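Local coordinates for putative cell invasion protein with MAC/Perforin domain (Bacteroides thetaiotaomicron VPI-5482, PDB 3KK7), which is of unknown function but belongs to the membrane-attack complex/perforin family and is a putative cell invasion protein, at residues G478-K483 with Y491-T496. Residues are numbered along the deposited sequence; the frame is centred on the assembly and turned at random.
Sequences GMYKFK and YIYNPT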
ATOM      1  N   GLY A 478      12.906 -32.098  -3.091  1.00 33.46           N
ATOM      2  CA  GLY A 478      13.696 -31.572  -4.210  1.00 33.56           C
ATOM      3  C   GLY A 478      14.258 -30.170  -4.057  1.00 33.87           C
ATOM      4  O   GLY A 478      14.281 -29.410  -5.025  1.00 34.05           O
HETATM    5  N   MSE A 479      14.766 -29.825  -2.876  1.00 33.83           N
HETATM    6  CA  MSE A 479      15.052 -28.432  -2.601  1.00 34.11           C
HETATM    7  C   MSE A 479      16.424 -28.059  -2.150  1.00 33.66           C
HETATM    8  O   MSE A 479      17.144 -28.848  -1.551  1.00 34.21           O
HETATM    9  CB  MSE A 479      14.049 -27.947  -1.593  1.00 34.51           C
HETATM   10  CG  MSE A 479      12.697 -28.279  -2.090  1.00 36.51           C
HETATM   11 SE   MSE A 479      11.398 -27.139  -1.439  0.75 41.57          SE
HETATM   12  CE  MSE A 479      11.827 -25.418  -2.242  1.00 42.13           C
ATOM     13  N   TYR A 480      16.760 -26.817  -2.469  1.00 33.22           N
ATOM     14  CA  TYR A 480      17.989 -26.194  -2.045  1.00 33.20           C
ATOM     15  C   TYR A 480      17.620 -24.868  -1.395  1.00 32.58           C
ATOM     16  O   TYR A 480      16.489 -24.410  -1.498  1.00 32.24           O
ATOM     17  CB  TYR A 480      18.906 -25.942  -3.240  1.00 33.51           C
ATOM     18  CG  TYR A 480      19.377 -27.189  -3.968  1.00 34.23           C
ATOM     19  CD1 TYR A 480      20.583 -27.794  -3.649  1.00 34.64           C
ATOM     20  CD2 TYR A 480      18.622 -27.738  -5.001  1.00 35.34           C
ATOM     21  CE1 TYR A 480      21.021 -28.922  -4.335  1.00 35.66           C
ATOM     22  CE2 TYR A 480      19.048 -28.858  -5.686  1.00 36.06           C
ATOM     23  CZ  TYR A 480      20.243 -29.443  -5.346  1.00 36.14           C
ATOM     24  OH  TYR A 480      20.652 -30.551  -6.028  1.00 37.21           O
ATOM     25  N   LYS A 481      18.581 -24.253  -0.727  1.00 31.98           N
ATOM     26  CA  LYS A 481      18.342 -22.972  -0.096  1.00 31.57           C
ATOM     27  C   LYS A 481      19.606 -22.115  -0.147  1.00 31.19           C
ATOM     28  O   LYS A 481      20.731 -22.633  -0.294  1.00 31.36           O
ATOM     29  CB  LYS A 481      17.907 -23.178   1.359  1.00 31.33           C
ATOM     30  CG  LYS A 481      19.049 -23.583   2.259  1.00 31.57           C
ATOM     31  CD  LYS A 481      18.612 -24.006   3.647  1.00 32.10           C
ATOM     32  CE  LYS A 481      19.833 -24.216   4.537  1.00 31.50           C
ATOM     33  NZ  LYS A 481      19.434 -24.746   5.841  1.00 32.31           N
ATOM     34  N   PHE A 482      19.412 -20.808  -0.019  1.00 30.27           N
ATOM     35  CA  PHE A 482      20.528 -19.895   0.207  1.00 29.70           C
ATOM     36  C   PHE A 482      20.028 -18.635   0.922  1.00 29.07           C
ATOM     37  O   PHE A 482      18.837 -18.294   0.838  1.00 28.32           O
ATOM     38  CB  PHE A 482      21.236 -19.539  -1.107  1.00 29.46           C
ATOM     39  CG  PHE A 482      20.455 -18.600  -1.978  1.00 29.84           C
ATOM     40  CD1 PHE A 482      19.446 -19.078  -2.808  1.00 31.66           C
ATOM     41  CD2 PHE A 482      20.721 -17.231  -1.963  1.00 29.75           C
ATOM     42  CE1 PHE A 482      18.715 -18.200  -3.625  1.00 32.80           C
ATOM     43  CE2 PHE A 482      19.988 -16.339  -2.766  1.00 30.00           C
ATOM     44  CZ  PHE A 482      18.984 -16.819  -3.598  1.00 30.89           C
ATOM     45  N   LYS A 483      20.942 -17.965   1.623  1.00 28.38           N
ATOM     46  CA  LYS A 483      20.630 -16.712   2.282  1.00 28.14           C
ATOM     47  C   LYS A 483      21.166 -15.527   1.507  1.00 27.71           C
ATOM     48  O   LYS A 483      22.349 -15.485   1.202  1.00 28.38           O
ATOM     49  CB  LYS A 483      21.213 -16.679   3.692  1.00 27.88           C
ATOM     50  CG  LYS A 483      20.607 -15.595   4.539  1.00 27.93           C
ATOM     51  CD  LYS A 483      21.066 -15.664   5.972  1.00 28.72           C
ATOM     52  CE  LYS A 483      22.456 -15.114   6.125  1.00 29.54           C
ATOM     53  NZ  LYS A 483      22.674 -14.767   7.539  1.00 31.75           N
ATOM     54  N   TYR A 491      15.964 -18.183   0.969  1.00 25.79           N
ATOM     55  CA  TYR A 491      15.150 -18.561  -0.177  1.00 25.74           C
ATOM     56  C   TYR A 491      15.363 -20.056  -0.375  1.00 26.53           C
ATOM     57  O   TYR A 491      16.488 -20.502  -0.670  1.00 26.47           O
ATOM     58  CB  TYR A 491      15.544 -17.779  -1.426  1.00 25.59           C
ATOM     59  CG  TYR A 491      15.280 -16.313  -1.340  1.00 23.28           C
ATOM     60  CD1 TYR A 491      14.030 -15.806  -1.648  1.00 23.29           C
ATOM     61  CD2 TYR A 491      16.268 -15.423  -0.952  1.00 21.91           C
ATOM     62  CE1 TYR A 491      13.755 -14.435  -1.572  1.00 20.84           C
ATOM     63  CE2 TYR A 491      15.999 -14.046  -0.875  1.00 20.68           C
ATOM     64  CZ  TYR A 491      14.734 -13.575  -1.187  1.00 20.13           C
ATOM     65  OH  TYR A 491      14.426 -12.244  -1.123  1.00 20.65           O
ATOM     66  N   ILE A 492      14.289 -20.810  -0.129  1.00 27.31           N
ATOM     67  CA  ILE A 492      14.256 -22.256  -0.312  1.00 28.10           C
ATOM     68  C   ILE A 492      13.521 -22.511  -1.621  1.00 28.41           C
ATOM     69  O   ILE A 492      12.366 -22.124  -1.776  1.00 28.55           O
ATOM     70  CB  ILE A 492      13.578 -22.959   0.867  1.00 28.07           C
ATOM     71  CG1 ILE A 492      14.230 -22.470   2.163  1.00 29.91           C
ATOM     72  CG2 ILE A 492      13.710 -24.457   0.745  1.00 27.35           C
ATOM     73  CD1 ILE A 492      13.911 -23.306   3.400  1.00 32.29           C
ATOM     74  N   TYR A 493      14.214 -23.128  -2.572  1.00 28.73           N
ATOM     75  CA  TYR A 493      13.725 -23.209  -3.938  1.00 28.97           C
ATOM     76  C   TYR A 493      13.830 -24.606  -4.475  1.00 28.60           C
ATOM     77  O   TYR A 493      14.747 -25.342  -4.129  1.00 28.50           O
ATOM     78  CB  TYR A 493      14.498 -22.247  -4.854  1.00 29.10           C
ATOM     79  CG  TYR A 493      15.959 -22.583  -5.070  1.00 28.99           C
ATOM     80  CD1 TYR A 493      16.920 -22.211  -4.134  1.00 29.16           C
ATOM     81  CD2 TYR A 493      16.383 -23.233  -6.236  1.00 30.03           C
ATOM     82  CE1 TYR A 493      18.262 -22.483  -4.339  1.00 30.75           C
ATOM     83  CE2 TYR A 493      17.728 -23.526  -6.452  1.00 29.88           C
ATOM     84  CZ  TYR A 493      18.663 -23.153  -5.498  1.00 30.98           C
ATOM     85  OH  TYR A 493      19.992 -23.449  -5.693  1.00 33.18           O
ATOM     86  N   ASN A 494      12.852 -24.949  -5.309  1.00 28.60           N
ATOM     87  CA  ASN A 494      12.782 -26.240  -5.986  1.00 28.39           C
ATOM     88  C   ASN A 494      13.129 -26.047  -7.464  1.00 28.40           C
ATOM     89  O   ASN A 494      12.290 -25.567  -8.237  1.00 28.31           O
ATOM     90  CB  ASN A 494      11.379 -26.818  -5.843  1.00 28.20           C
ATOM     91  CG  ASN A 494      11.266 -28.226  -6.393  1.00 27.25           C
ATOM     92  OD1 ASN A 494      11.732 -28.523  -7.499  1.00 26.34           O
ATOM     93  ND2 ASN A 494      10.631 -29.097  -5.626  1.00 25.76           N
ATOM     94  N   PRO A 495      14.354 -26.431  -7.867  1.00 28.28           N
ATOM     95  CA  PRO A 495      14.793 -26.153  -9.217  1.00 28.39           C
ATOM     96  C   PRO A 495      14.258 -27.128 -10.277  1.00 28.49           C
ATOM     97  O   PRO A 495      14.641 -27.003 -11.434  1.00 28.95           O
ATOM     98  CB  PRO A 495      16.296 -26.274  -9.095  1.00 28.41           C
ATOM     99  CG  PRO A 495      16.448 -27.423  -8.169  1.00 28.57           C
ATOM    100  CD  PRO A 495      15.334 -27.261  -7.158  1.00 28.25           C
ATOM    101  N   THR A 496      13.391 -28.072  -9.901  1.00 28.26           N
ATOM    102  CA  THR A 496      12.651 -28.864 -10.879  1.00 28.03           C
ATOM    103  C   THR A 496      11.275 -28.266 -11.146  1.00 28.02           C
ATOM    104  O   THR A 496      10.849 -28.208 -12.296  1.00 28.55           O
ATOM    105  CB  THR A 496      12.424 -30.278 -10.406  1.00 28.22           C
ATOM    106  OG1 THR A 496      13.599 -30.755  -9.745  1.00 28.96           O
ATOM    107  CG2 THR A 496      12.075 -31.181 -11.583  1.00 27.97           C
TER
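Y493 and F482 both hold CG between the backbone N and the carbonyl carbon, chi1 67° and 73°, which swings each ring across to the partner strand. The Y493 ring reaches across to Y480, its CZ 3.6 Å from Y480 CB. Its CE1 then meets the edge of the F482 ring at CD1, 3.9 Å away, the two side chains crossing at about a right angle. The F482 and Y491 rings are tilted 29° to each other, centroids 5.7 Å apart, with little overlap; F482 CE1 touches Y491 CB instead. P495 CG reaches the edge of the Y480 ring at CD2. Y493 OH hydrogen-bonds the backbone O of K525, and F482 and Y491 pack on M529 and L532 of helix 529-535. With an alanine here in place of Y493, Y480 CB and the F482 edge would probably lose their neighbour, and K525 O its donor. On the other face, I492 CG1 packs on K481 CB at 3.8 Å. Y480-Y493 and F482-Y491 are the hydrogen-bonded pairs, with the non-hydrogen-bonded K481-I492 pair between them. N494 OD1 accepts from T496 N, making an Asx turn, and also from S497 N. This is an antiparallel beta hairpin, at one edge of the four-stranded sheet in the D3 domain.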